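Long-range contacts in transcription factor tau 138 kDa subunit (Saccharomyces cerevisiae, PDB 5AIM), which helps TFIIIC, as part of its tauB domain, bind box B promoter DNA of tRNA genes, the piece here being its central extended winged-helix domain: residues A17-M22 with I80-V85; V28-E33 with Q91-K96; Q34-V39 with T53-V58. All coordinates share one frame; numbering follows the deposited sequence.

Contact 1 (A17-M22 with I80-V85); sequences AILKVM and IFLPTV
Met22 and Leu82 meet where the first helix of this extended winged-helix domain, helix 5-24, runs past the end of strand 78-81, the middle strand of the three-stranded antiparallel sheet of the winged helix. Met22 does most of the touching. Its chain is bent at chi2 (-66°) and again at chi3 (-67°), which folds the thioether across the strand and lays CE beside the backbone, 3.6 Å from Phe81 CA. A long, unbranched and flexible side chain suits this place, since its two bends let the terminal methyl lie against the strand backbone. The sulfur faces an apolar neighbour: SD lies 3.8 Å from CD1 of Ile80, whose side chain turns inward from the sheet. Phe81, next along the strand, points the other way, as alternation in a strand demands, and packs on Ile90 of helix 87-96.

Leu82 closes the other flank. One methyl, CD2, fits between two helix residues a turn apart, 4.0 Å from Met22 CB and 3.9 Å from Leu19 CD1, the two leucines crossing at about a right angle. Beyond it the chain reverses in a type I turn from Leu82 to Val85, closed by Val85 N to Leu82 O. Side-chain packing here is apolar, but the shortest contact is of Met22 CE with the carbonyl oxygen of Ile80, 3.5 Å, a van der Waals touch of methyl on oxygen.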
ATOM      1  N   ALA A  17      -6.224   0.063   7.346  1.00 17.64           N
ATOM      2  CA  ALA A  17      -6.861  -0.339   6.084  1.00 17.36           C
ATOM      3  C   ALA A  17      -5.833  -0.818   5.059  1.00 18.11           C
ATOM      4  O   ALA A  17      -6.007  -1.863   4.419  1.00 18.77           O
ATOM      5  CB  ALA A  17      -7.675   0.803   5.509  1.00 19.72           C
ATOM      6  N   ILE A  18      -4.769  -0.045   4.883  1.00 17.38           N
ATOM      7  CA  ILE A  18      -3.703  -0.433   3.957  1.00 16.78           C
ATOM      8  C   ILE A  18      -3.162  -1.811   4.327  1.00 18.15           C
ATOM      9  O   ILE A  18      -2.989  -2.684   3.463  1.00 18.54           O
ATOM     10  CB  ILE A  18      -2.571   0.610   3.979  1.00 17.05           C
ATOM     11  CG1 ILE A  18      -3.057   1.910   3.339  1.00 17.97           C
ATOM     12  CG2 ILE A  18      -1.338   0.117   3.238  1.00 18.05           C
ATOM     13  CD1 ILE A  18      -2.220   3.122   3.706  1.00 20.21           C
ATOM     14  N   LEU A  19      -2.901  -2.015   5.611  1.00 18.08           N
ATOM     15  CA  LEU A  19      -2.401  -3.310   6.062  1.00 15.64           C
ATOM     16  C   LEU A  19      -3.373  -4.472   5.779  1.00 18.76           C
ATOM     17  O   LEU A  19      -2.971  -5.541   5.262  1.00 19.80           O
ATOM     18  CB  LEU A  19      -2.086  -3.232   7.555  1.00 20.75           C
ATOM     19  CG  LEU A  19      -1.280  -4.378   8.148  1.00 21.43           C
ATOM     20  CD1 LEU A  19       0.109  -4.425   7.548  1.00 23.85           C
ATOM     21  CD2 LEU A  19      -1.187  -4.212   9.649  1.00 23.51           C
ATOM     22  N   LYS A  20      -4.645  -4.279   6.128  1.00 17.86           N
ATOM     23  CA  LYS A  20      -5.647  -5.328   5.885  1.00 19.01           C
ATOM     24  C   LYS A  20      -5.806  -5.644   4.391  1.00 17.97           C
ATOM     25  O   LYS A  20      -5.895  -6.816   3.984  1.00 19.09           O
ATOM     26  CB  LYS A  20      -7.001  -4.951   6.504  1.00 20.83           C
ATOM     27  CG  LYS A  20      -8.152  -5.913   6.198  1.00 24.48           C
ATOM     28  CD  LYS A  20      -7.891  -7.331   6.679  1.00 46.03           C
ATOM     29  CE  LYS A  20      -8.152  -7.477   8.165  1.00 44.78           C
ATOM     30  NZ  LYS A  20      -7.732  -8.822   8.646  1.00 77.07           N
ATOM     31  N   VAL A  21      -5.841  -4.595   3.575  1.00 18.01           N
ATOM     32  CA  VAL A  21      -5.943  -4.778   2.132  1.00 17.41           C
ATOM     33  C   VAL A  21      -4.715  -5.514   1.605  1.00 17.91           C
ATOM     34  O   VAL A  21      -4.848  -6.444   0.807  1.00 18.02           O
ATOM     35  CB  VAL A  21      -6.145  -3.434   1.415  1.00 18.50           C
ATOM     36  CG1 VAL A  21      -5.971  -3.570  -0.084  1.00 20.48           C
ATOM     37  CG2 VAL A  21      -7.518  -2.879   1.743  1.00 20.34           C
ATOM     38  N   MET A  22      -3.530  -5.118   2.063  1.00 17.32           N
ATOM     39  CA  MET A  22      -2.325  -5.808   1.624  1.00 17.68           C
ATOM     40  C   MET A  22      -2.367  -7.287   1.977  1.00 18.12           C
ATOM     41  O   MET A  22      -2.011  -8.129   1.142  1.00 19.13           O
ATOM     42  CB  MET A  22      -1.071  -5.149   2.195  1.00 17.51           C
ATOM     43  CG  MET A  22      -0.716  -3.841   1.501  1.00 21.60           C
ATOM     44  SD  MET A  22      -0.239  -4.044  -0.233  1.00 19.93           S
ATOM     45  CE  MET A  22       1.304  -4.943  -0.057  1.00 21.24           C
ATOM     46  N   ILE A  80       4.947  -2.221  -3.494  1.00 20.95           N
ATOM     47  CA  ILE A  80       4.915  -2.338  -2.040  1.00 20.06           C
ATOM     48  C   ILE A  80       4.575  -3.773  -1.671  1.00 19.45           C
ATOM     49  O   ILE A  80       3.900  -4.491  -2.431  1.00 20.66           O
ATOM     50  CB  ILE A  80       3.935  -1.348  -1.359  1.00 21.28           C
ATOM     51  CG1 ILE A  80       2.516  -1.483  -1.914  1.00 21.40           C
ATOM     52  CG2 ILE A  80       4.460   0.079  -1.503  1.00 24.32           C
ATOM     53  CD1 ILE A  80       1.465  -0.803  -1.043  1.00 25.83           C
ATOM     54  N   PHE A  81       5.077  -4.202  -0.519  1.00 19.19           N
ATOM     55  CA  PHE A  81       4.862  -5.574  -0.096  1.00 19.05           C
ATOM     56  C   PHE A  81       4.943  -5.733   1.414  1.00 20.25           C
ATOM     57  O   PHE A  81       5.605  -4.962   2.092  1.00 21.31           O
ATOM     58  CB  PHE A  81       5.847  -6.522  -0.804  1.00 22.45           C
ATOM     59  CG  PHE A  81       7.289  -6.115  -0.695  1.00 23.09           C
ATOM     60  CD1 PHE A  81       7.836  -5.220  -1.596  1.00 25.97           C
ATOM     61  CD2 PHE A  81       8.105  -6.650   0.286  1.00 23.37           C
ATOM     62  CE1 PHE A  81       9.165  -4.852  -1.510  1.00 30.73           C
ATOM     63  CE2 PHE A  81       9.433  -6.286   0.378  1.00 27.63           C
ATOM     64  CZ  PHE A  81       9.965  -5.388  -0.522  1.00 25.58           C
ATOM     65  N   LEU A  82       4.236  -6.732   1.929  1.00 19.72           N
ATOM     66  CA  LEU A  82       4.408  -7.134   3.316  1.00 19.85           C
ATOM     67  C   LEU A  82       5.822  -7.691   3.449  1.00 23.42           C
ATOM     68  O   LEU A  82       6.218  -8.557   2.669  1.00 23.19           O
ATOM     69  CB  LEU A  82       3.369  -8.180   3.707  1.00 22.88           C
ATOM     70  CG  LEU A  82       1.921  -7.690   3.688  1.00 21.14           C
ATOM     71  CD1 LEU A  82       0.941  -8.820   3.984  1.00 21.81           C
ATOM     72  CD2 LEU A  82       1.709  -6.558   4.688  1.00 23.65           C
ATOM     73  N   PRO A  83       6.602  -7.183   4.414  1.00 22.78           N
ATOM     74  CA  PRO A  83       8.030  -7.521   4.461  1.00 25.78           C
ATOM     75  C   PRO A  83       8.349  -9.014   4.492  1.00 26.48           C
ATOM     76  O   PRO A  83       9.447  -9.387   4.073  1.00 33.42           O
ATOM     77  CB  PRO A  83       8.495  -6.867   5.762  1.00 28.54           C
ATOM     78  CG  PRO A  83       7.577  -5.723   5.947  1.00 32.66           C
ATOM     79  CD  PRO A  83       6.246  -6.188   5.443  1.00 27.35           C
ATOM     80  N   THR A  84       7.424  -9.846   4.965  1.00 27.78           N
ATOM     81  CA  THR A  84       7.687 -11.277   5.108  1.00 27.15           C
ATOM     82  C   THR A  84       7.022 -12.138   4.031  1.00 27.27           C
ATOM     83  O   THR A  84       7.008 -13.361   4.141  1.00 30.69           O
ATOM     84  CB  THR A  84       7.221 -11.788   6.483  1.00 41.32           C
ATOM     85  OG1 THR A  84       5.795 -11.681   6.573  1.00 37.20           O
ATOM     86  CG2 THR A  84       7.868 -10.985   7.602  1.00 43.31           C
ATOM     87  N   VAL A  85       6.491 -11.508   2.985  1.00 25.28           N
ATOM     88  CA  VAL A  85       5.728 -12.231   1.969  1.00 25.97           C
ATOM     89  C   VAL A  85       6.594 -13.218   1.177  1.00 26.90           C
ATOM     90  O   VAL A  85       6.101 -14.245   0.703  1.00 29.82           O
ATOM     91  CB  VAL A  85       5.016 -11.257   1.002  1.00 29.01           C
ATOM     92  CG1 VAL A  85       6.024 -10.525   0.111  1.00 24.21           C
ATOM     93  CG2 VAL A  85       3.978 -11.998   0.162  1.00 27.98           C
TER

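Contact 2 (V28-E33 with Q91-K96)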
ATOM      1  N   VAL A  28       1.488  -8.334  -1.998  1.00 18.37           N
ATOM      2  CA  VAL A  28       2.312  -7.615  -2.971  1.00 17.94           C
ATOM      3  C   VAL A  28       1.388  -6.788  -3.844  1.00 18.92           C
ATOM      4  O   VAL A  28       0.344  -7.283  -4.292  1.00 19.90           O
ATOM      5  CB  VAL A  28       3.108  -8.572  -3.879  1.00 20.08           C
ATOM      6  CG1 VAL A  28       4.122  -7.785  -4.694  1.00 23.39           C
ATOM      7  CG2 VAL A  28       3.805  -9.643  -3.065  1.00 23.04           C
ATOM      8  N   ALA A  29       1.751  -5.532  -4.083  1.00 18.94           N
ATOM      9  CA  ALA A  29       0.950  -4.693  -4.968  1.00 22.78           C
ATOM     10  C   ALA A  29       1.771  -3.586  -5.592  1.00 19.81           C
ATOM     11  O   ALA A  29       2.653  -3.021  -4.952  1.00 21.75           O
ATOM     12  CB  ALA A  29      -0.219  -4.090  -4.211  1.00 22.89           C
ATOM     13  N   TYR A  30       1.490  -3.289  -6.858  1.00 20.58           N
ATOM     14  CA  TYR A  30       1.968  -2.059  -7.455  1.00 19.54           C
ATOM     15  C   TYR A  30       1.186  -0.884  -6.879  1.00 19.60           C
ATOM     16  O   TYR A  30      -0.033  -0.963  -6.687  1.00 20.19           O
ATOM     17  CB  TYR A  30       1.811  -2.104  -8.978  1.00 21.58           C
ATOM     18  CG  TYR A  30       2.864  -2.910  -9.707  1.00 23.93           C
ATOM     19  CD1 TYR A  30       4.218  -2.730  -9.444  1.00 25.09           C
ATOM     20  CD2 TYR A  30       2.506  -3.833 -10.679  1.00 25.89           C
ATOM     21  CE1 TYR A  30       5.178  -3.457 -10.118  1.00 29.42           C
ATOM     22  CE2 TYR A  30       3.467  -4.563 -11.368  1.00 27.53           C
ATOM     23  CZ  TYR A  30       4.802  -4.371 -11.080  1.00 29.42           C
ATOM     24  OH  TYR A  30       5.770  -5.089 -11.748  1.00 32.46           O
ATOM     25  N   LEU A  31       1.900   0.200  -6.598  1.00 22.03           N
ATOM     26  CA  LEU A  31       1.280   1.418  -6.116  1.00 22.43           C
ATOM     27  C   LEU A  31       0.730   2.177  -7.315  1.00 21.87           C
ATOM     28  O   LEU A  31       1.460   2.851  -8.041  1.00 26.86           O
ATOM     29  CB  LEU A  31       2.300   2.247  -5.339  1.00 25.24           C
ATOM     30  CG  LEU A  31       1.812   3.117  -4.187  1.00 40.17           C
ATOM     31  CD1 LEU A  31       1.106   2.268  -3.135  1.00 28.28           C
ATOM     32  CD2 LEU A  31       3.003   3.861  -3.585  1.00 28.84           C
ATOM     33  N   ARG A  32      -0.573   2.027  -7.516  1.00 20.46           N
ATOM     34  CA  ARG A  32      -1.264   2.576  -8.670  1.00 21.30           C
ATOM     35  C   ARG A  32      -2.754   2.590  -8.355  1.00 20.47           C
ATOM     36  O   ARG A  32      -3.171   2.145  -7.283  1.00 19.19           O
ATOM     37  CB  ARG A  32      -0.990   1.729  -9.917  1.00 21.21           C
ATOM     38  CG  ARG A  32      -1.439   0.278  -9.768  1.00 21.24           C
ATOM     39  CD  ARG A  32      -1.114  -0.589 -10.978  1.00 21.43           C
ATOM     40  NE  ARG A  32      -1.395  -1.995 -10.694  1.00 23.50           N
ATOM     41  CZ  ARG A  32      -1.162  -2.999 -11.533  1.00 27.02           C
ATOM     42  NH1 ARG A  32      -0.628  -2.771 -12.725  1.00 30.85           N
ATOM     43  NH2 ARG A  32      -1.453  -4.239 -11.164  1.00 28.12           N
ATOM     44  N   GLU A  33      -3.553   3.082  -9.291  1.00 21.85           N
ATOM     45  CA  GLU A  33      -4.985   3.290  -9.058  1.00 19.75           C
ATOM     46  C   GLU A  33      -5.713   2.073  -8.485  1.00 21.91           C
ATOM     47  O   GLU A  33      -6.500   2.218  -7.555  1.00 21.63           O
ATOM     48  CB  GLU A  33      -5.659   3.725 -10.356  1.00 23.73           C
ATOM     49  CG  GLU A  33      -7.143   4.032 -10.225  1.00 34.42           C
ATOM     50  CD  GLU A  33      -7.722   4.624 -11.497  1.00 64.61           C
ATOM     51  OE1 GLU A  33      -7.853   3.885 -12.494  1.00 52.59           O
ATOM     52  OE2 GLU A  33      -8.044   5.831 -11.499  1.00 57.82           O
ATOM     53  N   GLN A  91       8.281 -11.885  -7.106  1.00 25.46           N
ATOM     54  CA  GLN A  91       8.633 -12.145  -8.498  1.00 27.24           C
ATOM     55  C   GLN A  91       7.462 -12.739  -9.276  1.00 27.75           C
ATOM     56  O   GLN A  91       7.258 -12.396 -10.444  1.00 29.87           O
ATOM     57  CB  GLN A  91       9.868 -13.043  -8.592  1.00 29.81           C
ATOM     58  CG  GLN A  91      11.142 -12.372  -8.100  1.00 39.72           C
ATOM     59  CD  GLN A  91      11.457 -11.080  -8.836  1.00 72.00           C
ATOM     60  OE1 GLN A  91      11.086 -10.905  -9.997  1.00 42.11           O
ATOM     61  NE2 GLN A  91      12.144 -10.167  -8.159  1.00 53.54           N
ATOM     62  N   ARG A  92       6.680 -13.607  -8.631  1.00 27.61           N
ATOM     63  CA  ARG A  92       5.487 -14.154  -9.276  1.00 29.40           C
ATOM     64  C   ARG A  92       4.520 -13.030  -9.641  1.00 26.88           C
ATOM     65  O   ARG A  92       3.972 -12.995 -10.749  1.00 29.04           O
ATOM     66  CB  ARG A  92       4.796 -15.192  -8.385  1.00 33.65           C
ATOM     67  CG  ARG A  92       5.257 -16.620  -8.639  1.00 43.76           C
ATOM     68  CD  ARG A  92       4.391 -17.649  -7.915  1.00 44.96           C
ATOM     69  NE  ARG A  92       4.745 -17.786  -6.502  1.00 81.28           N
ATOM     70  CZ  ARG A  92       4.087 -17.225  -5.489  1.00101.84           C
ATOM     71  NH1 ARG A  92       3.014 -16.470  -5.698  1.00 74.55           N
ATOM     72  NH2 ARG A  92       4.508 -17.427  -4.247  1.00 70.44           N
ATOM     73  N   TYR A  93       4.328 -12.099  -8.712  1.00 24.82           N
ATOM     74  CA  TYR A  93       3.479 -10.944  -8.983  1.00 26.25           C
ATOM     75  C   TYR A  93       4.041 -10.091 -10.131  1.00 25.91           C
ATOM     76  O   TYR A  93       3.305  -9.711 -11.041  1.00 26.42           O
ATOM     77  CB  TYR A  93       3.302 -10.101  -7.718  1.00 21.96           C
ATOM     78  CG  TYR A  93       2.447  -8.864  -7.906  1.00 20.77           C
ATOM     79  CD1 TYR A  93       1.063  -8.921  -7.779  1.00 21.83           C
ATOM     80  CD2 TYR A  93       3.026  -7.637  -8.193  1.00 22.05           C
ATOM     81  CE1 TYR A  93       0.285  -7.786  -7.945  1.00 24.55           C
ATOM     82  CE2 TYR A  93       2.255  -6.498  -8.357  1.00 23.16           C
ATOM     83  CZ  TYR A  93       0.890  -6.577  -8.233  1.00 23.70           C
ATOM     84  OH  TYR A  93       0.130  -5.441  -8.403  1.00 24.78           O
ATOM     85  N   ILE A  94       5.338  -9.791 -10.097  1.00 24.76           N
ATOM     86  CA  ILE A  94       5.952  -9.013 -11.181  1.00 26.59           C
ATOM     87  C   ILE A  94       5.745  -9.707 -12.525  1.00 30.47           C
ATOM     88  O   ILE A  94       5.396  -9.066 -13.518  1.00 31.05           O
ATOM     89  CB  ILE A  94       7.459  -8.783 -10.937  1.00 26.79           C
ATOM     90  CG1 ILE A  94       7.650  -7.844  -9.746  1.00 25.28           C
ATOM     91  CG2 ILE A  94       8.156  -8.210 -12.195  1.00 30.23           C
ATOM     92  CD1 ILE A  94       9.070  -7.803  -9.225  1.00 28.34           C
ATOM     93  N   LEU A  95       5.957 -11.018 -12.549  1.00 29.11           N
ATOM     94  CA  LEU A  95       5.779 -11.791 -13.776  1.00 36.64           C
ATOM     95  C   LEU A  95       4.328 -11.757 -14.254  1.00 35.19           C
ATOM     96  O   LEU A  95       4.062 -11.563 -15.439  1.00 38.91           O
ATOM     97  CB  LEU A  95       6.218 -13.240 -13.567  1.00 36.79           C
ATOM     98  CG  LEU A  95       6.129 -14.131 -14.807  1.00 45.29           C
ATOM     99  CD1 LEU A  95       7.178 -13.720 -15.829  1.00 44.26           C
ATOM    100  CD2 LEU A  95       6.280 -15.594 -14.426  1.00 70.99           C
ATOM    101  N   LYS A  96       3.391 -11.960 -13.333  1.00 33.52           N
ATOM    102  CA  LYS A  96       1.967 -11.968 -13.679  1.00 36.24           C
ATOM    103  C   LYS A  96       1.483 -10.632 -14.252  1.00 39.59           C
ATOM    104  O   LYS A  96       0.678 -10.602 -15.184  1.00 42.78           O
ATOM    105  CB  LYS A  96       1.129 -12.343 -12.455  1.00 38.16           C
ATOM    106  CG  LYS A  96      -0.374 -12.310 -12.694  1.00 61.92           C
ATOM    107  CD  LYS A  96      -1.141 -12.912 -11.526  1.00 61.45           C
ATOM    108  NZ  LYS A  96      -3.422 -13.501 -10.669  1.00 53.62           N
TER
HETATM  109  O   HOH W   1       5.416  -6.333 -13.902  1.00 30.98           O
HETATM  110  O   HOH W   2      -2.414  -5.575  -8.846  1.00 27.92           O
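Tyr93 lies along strand 28-30 and reaches past Val28 to the backbone of Tyr30, where the C-terminal helix of the extended winged-helix domain packs on an edge strand of its sheet. On helix 87-96 its CG stands anti to the backbone N (chi1 179°), which sends the ring out toward the strand. Near its root the ring packs against Val28, CD2 lying 3.7 Å from Val28 CG1, while the carbonyl oxygen of Val28 sits over one face, offset toward the rim. At the far end Tyr93 OH accepts a hydrogen bond from Tyr30 N, 3.0 Å long and nearly straight at 169°. Tyrosine suits the place because it is apolar along its ring and polar at the end that meets the backbone. CE2 of Tyr93 also sits over a face of the Tyr30 ring, 3.5 Å from Tyr30 CD2, with the ring planes at 57°. A water joins the hydroxyl to Arg32 NH2, and that nitrogen has its salt bridge with Glu97. A phenylalanine in place of Tyr93 would probably leave Tyr30 N without its acceptor and the bridging water with one anchor fewer.

Next in sequence, Ile94 CG1 packs beside Tyr30 OH, 3.9 Å away, the two side chains crossing at about a right angle; its carbonyl oxygen receives a hydrogen bond from a second water that also binds Tyr30 OH. Ile79 of strand 78-81 touches Val28, Tyr30 and Ile94 alike, so helix 87-96 packs over neighbouring strands, while Ala29 turns away from that helix to meet Phe35 of helix 33-43.

Contact 3 (Q34-V39 with T53-V58)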
ATOM      1  N   GLN A  34      -5.447   0.888  -9.024  1.00 20.68           N
ATOM      2  CA  GLN A  34      -6.114  -0.335  -8.573  1.00 20.69           C
ATOM      3  C   GLN A  34      -5.964  -0.526  -7.057  1.00 18.66           C
ATOM      4  O   GLN A  34      -6.939  -0.866  -6.334  1.00 19.42           O
ATOM      5  CB  GLN A  34      -5.541  -1.544  -9.324  1.00 23.26           C
ATOM      6  CG  GLN A  34      -6.156  -2.879  -8.936  1.00 28.98           C
ATOM      7  CD  GLN A  34      -5.587  -4.034  -9.736  1.00 32.51           C
ATOM      8  OE1 GLN A  34      -4.942  -3.832 -10.766  1.00 31.92           O
ATOM      9  NE2 GLN A  34      -5.821  -5.252  -9.265  1.00 48.41           N
ATOM     10  N   PHE A  35      -4.752  -0.297  -6.558  1.00 17.61           N
ATOM     11  CA  PHE A  35      -4.501  -0.456  -5.131  1.00 16.47           C
ATOM     12  C   PHE A  35      -5.278   0.572  -4.311  1.00 17.92           C
ATOM     13  O   PHE A  35      -5.961   0.228  -3.318  1.00 17.68           O
ATOM     14  CB  PHE A  35      -3.011  -0.369  -4.796  1.00 18.84           C
ATOM     15  CG  PHE A  35      -2.743  -0.483  -3.325  1.00 18.50           C
ATOM     16  CD1 PHE A  35      -2.884  -1.705  -2.693  1.00 21.18           C
ATOM     17  CD2 PHE A  35      -2.395   0.623  -2.571  1.00 27.93           C
ATOM     18  CE1 PHE A  35      -2.672  -1.830  -1.341  1.00 25.54           C
ATOM     19  CE2 PHE A  35      -2.186   0.498  -1.206  1.00 22.15           C
ATOM     20  CZ  PHE A  35      -2.316  -0.733  -0.605  1.00 22.69           C
ATOM     21  N   TYR A  36      -5.176   1.838  -4.696  1.00 18.16           N
ATOM     22  CA  TYR A  36      -5.885   2.883  -3.971  1.00 17.82           C
ATOM     23  C   TYR A  36      -7.392   2.659  -3.991  1.00 18.94           C
ATOM     24  O   TYR A  36      -8.085   2.898  -2.992  1.00 21.15           O
ATOM     25  CB  TYR A  36      -5.522   4.261  -4.523  1.00 21.97           C
ATOM     26  CG  TYR A  36      -4.104   4.672  -4.212  1.00 22.66           C
ATOM     27  CD1 TYR A  36      -3.748   5.052  -2.925  1.00 33.66           C
ATOM     28  CD2 TYR A  36      -3.124   4.697  -5.196  1.00 20.98           C
ATOM     29  CE1 TYR A  36      -2.458   5.436  -2.626  1.00 28.69           C
ATOM     30  CE2 TYR A  36      -1.828   5.082  -4.905  1.00 25.63           C
ATOM     31  CZ  TYR A  36      -1.504   5.447  -3.617  1.00 31.07           C
ATOM     32  OH  TYR A  36      -0.222   5.833  -3.316  1.00 32.27           O
ATOM     33  N   GLU A  37      -7.901   2.178  -5.120  0.54 20.36           N
ATOM     34  CA  GLU A  37      -9.321   1.882  -5.234  0.54 21.14           C
ATOM     35  C   GLU A  37      -9.696   0.768  -4.261  0.54 20.48           C
ATOM     36  O   GLU A  37     -10.743   0.836  -3.604  0.54 16.52           O
ATOM     37  CB  GLU A  37      -9.683   1.485  -6.668  0.54 20.95           C
ATOM     38  CG  GLU A  37     -11.180   1.370  -6.914  0.54 67.57           C
ATOM     39  CD  GLU A  37     -11.908   2.688  -6.715  0.54 36.88           C
ATOM     40  OE1 GLU A  37     -11.350   3.741  -7.091  0.54 44.22           O
ATOM     41  OE2 GLU A  37     -13.034   2.671  -6.175  0.54 37.85           O
ATOM     42  N   SER A  38      -8.861  -0.264  -4.173  1.00 17.72           N
ATOM     43  CA  SER A  38      -9.097  -1.322  -3.182  1.00 17.15           C
ATOM     44  C   SER A  38      -9.134  -0.773  -1.749  1.00 16.90           C
ATOM     45  O   SER A  38     -10.033  -1.139  -0.964  1.00 18.16           O
ATOM     46  CB  SER A  38      -8.065  -2.445  -3.269  1.00 18.89           C
ATOM     47  OG  SER A  38      -8.209  -3.190  -4.466  1.00 20.12           O
ATOM     48  N   VAL A  39      -8.181   0.082  -1.388  1.00 17.26           N
ATOM     49  CA  VAL A  39      -8.220   0.687  -0.050  1.00 18.11           C
ATOM     50  C   VAL A  39      -9.504   1.496   0.154  1.00 19.14           C
ATOM     51  O   VAL A  39     -10.156   1.396   1.206  1.00 19.56           O
ATOM     52  CB  VAL A  39      -6.982   1.561   0.236  1.00 18.66           C
ATOM     53  CG1 VAL A  39      -7.107   2.272   1.592  1.00 20.13           C
ATOM     54  CG2 VAL A  39      -5.728   0.708   0.209  1.00 19.40           C
ATOM     55  N   THR A  53      -3.807  11.729   0.350  1.00 37.98           N
ATOM     56  CA  THR A  53      -3.999  11.396   1.755  1.00 34.84           C
ATOM     57  C   THR A  53      -3.597   9.944   2.042  1.00 30.33           C
ATOM     58  O   THR A  53      -2.839   9.684   2.970  1.00 28.21           O
ATOM     59  CB  THR A  53      -5.459  11.661   2.191  1.00 36.02           C
ATOM     60  OG1 THR A  53      -5.771  13.050   2.004  1.00 40.95           O
ATOM     61  CG2 THR A  53      -5.664  11.307   3.656  1.00 33.22           C
ATOM     62  N   VAL A  54      -4.085   8.999   1.243  1.00 29.50           N
ATOM     63  CA  VAL A  54      -3.716   7.598   1.441  1.00 26.18           C
ATOM     64  C   VAL A  54      -2.229   7.352   1.136  1.00 25.52           C
ATOM     65  O   VAL A  54      -1.546   6.599   1.852  1.00 23.27           O
ATOM     66  CB  VAL A  54      -4.609   6.660   0.606  1.00 28.63           C
ATOM     67  CG1 VAL A  54      -4.136   5.209   0.703  1.00 28.93           C
ATOM     68  CG2 VAL A  54      -6.050   6.772   1.078  1.00 35.77           C
ATOM     69  N   ARG A  55      -1.721   7.996   0.087  1.00 28.09           N
ATOM     70  CA  ARG A  55      -0.308   7.875  -0.251  1.00 28.24           C
ATOM     71  C   ARG A  55       0.570   8.298   0.928  1.00 27.54           C
ATOM     72  O   ARG A  55       1.572   7.642   1.231  1.00 26.21           O
ATOM     73  CB  ARG A  55       0.038   8.697  -1.498  1.00 32.09           C
ATOM     74  CG  ARG A  55       1.536   8.750  -1.816  1.00 33.11           C
ATOM     75  CD  ARG A  55       2.153   7.358  -1.981  1.00 41.29           C
ATOM     76  NE  ARG A  55       3.616   7.383  -1.929  1.00 54.55           N
ATOM     77  CZ  ARG A  55       4.424   7.328  -2.986  1.00 68.85           C
ATOM     78  NH1 ARG A  55       3.937   7.239  -4.218  1.00 61.16           N
ATOM     79  NH2 ARG A  55       5.737   7.357  -2.805  1.00 64.06           N
ATOM     80  N   GLY A  56       0.200   9.395   1.587  1.00 28.99           N
ATOM     81  CA  GLY A  56       0.921   9.805   2.788  1.00 28.69           C
ATOM     82  C   GLY A  56       1.095   8.691   3.818  1.00 25.29           C
ATOM     83  O   GLY A  56       2.184   8.492   4.402  1.00 25.40           O
ATOM     84  N   ASP A  57       0.019   7.950   4.044  1.00 23.38           N
ATOM     85  CA  ASP A  57       0.046   6.879   5.029  1.00 21.29           C
ATOM     86  C   ASP A  57       0.788   5.643   4.522  1.00 20.49           C
ATOM     87  O   ASP A  57       1.494   4.968   5.299  1.00 23.83           O
ATOM     88  CB  ASP A  57      -1.370   6.567   5.496  1.00 22.09           C
ATOM     89  CG  ASP A  57      -1.898   7.639   6.431  1.00 23.70           C
ATOM     90  OD1 ASP A  57      -1.136   8.045   7.339  1.00 24.97           O
ATOM     91  OD2 ASP A  57      -3.038   8.115   6.249  1.00 27.78           O
ATOM     92  N   VAL A  58       0.683   5.368   3.221  1.00 21.60           N
ATOM     93  CA  VAL A  58       1.576   4.374   2.634  1.00 22.56           C
ATOM     94  C   VAL A  58       3.039   4.744   2.931  1.00 26.89           C
ATOM     95  O   VAL A  58       3.844   3.898   3.362  1.00 24.38           O
ATOM     96  CB  VAL A  58       1.366   4.246   1.120  1.00 21.67           C
ATOM     97  CG1 VAL A  58       2.473   3.394   0.485  1.00 25.61           C
ATOM     98  CG2 VAL A  58       0.000   3.649   0.841  1.00 22.62           C
TER
HETATM   99  O   HOH W   3       1.409   6.612  -5.716  1.00 37.63           O
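Tyr36 and Val54 pack where helices 33-43 and 52-63 cross, the axes of segments 34-39 and 53-58 standing at 98° and 11.2 Å apart at their closest. The pair is consistent with the helix-turn-helix part of the winged-helix fold. CG1 of Val54 comes at the edge of the tyrosine ring, in its plane and 3.7 Å from CD1. Valine suits the spot: a short branched side chain presents a methyl to the ring edge close to its own helix. The Tyr36 hydroxyl passes beside the aliphatic part of Arg55, 3.1 Å from Arg55 CD and close to CB. The same valine methyl lies 4.3 Å from Val39 CG1, and Phe35, one turn earlier, meets Val58 CG2 with its ring edge. Val39 lays CG2 over a face of Phe35, which probably limits how that ring can turn.

Farther out, the arginine chain bends at chi2 (56°), carrying the guanidinium past the hydroxyl; a water that accepts from Arg55 NH1 also lies 3.0 Å from Tyr36 OH, to which it is hydrogen-bonded. Arg55 NE makes a salt bridge with Asp59, and Leu31 packs on both Tyr36 and Arg55. Met22 touches Phe35 and Ile18 touches Val58, bringing helix 5-24 against this crossing. The chemistry therefore divides: apolar edges and methyls join the helices inside, while phenol and guanidinium are linked through water, with the charge answered within the arginine's own helix.

How the contacts relate
From the N terminus, helix 5-24 enters contact 1, which is closed only when the chain returns through strand 78-81. Strand 28-30 follows and opens contact 2, completed by the final helix, 87-96; the segments of contacts 1 and 2 alternate, so their loops cross. Contact 3, between helices 33-43 and 52-63, closes a much shorter loop that lies within both. Ile80 N and Ala29 O, 2.8 Å apart, join contacts 1 and 2 through neighbouring strands. Phe35 bridges all three, meeting Met22, Ile80 and Ala29. Together the contacts tie the first helix, the helical pair and the last helix to one sheet.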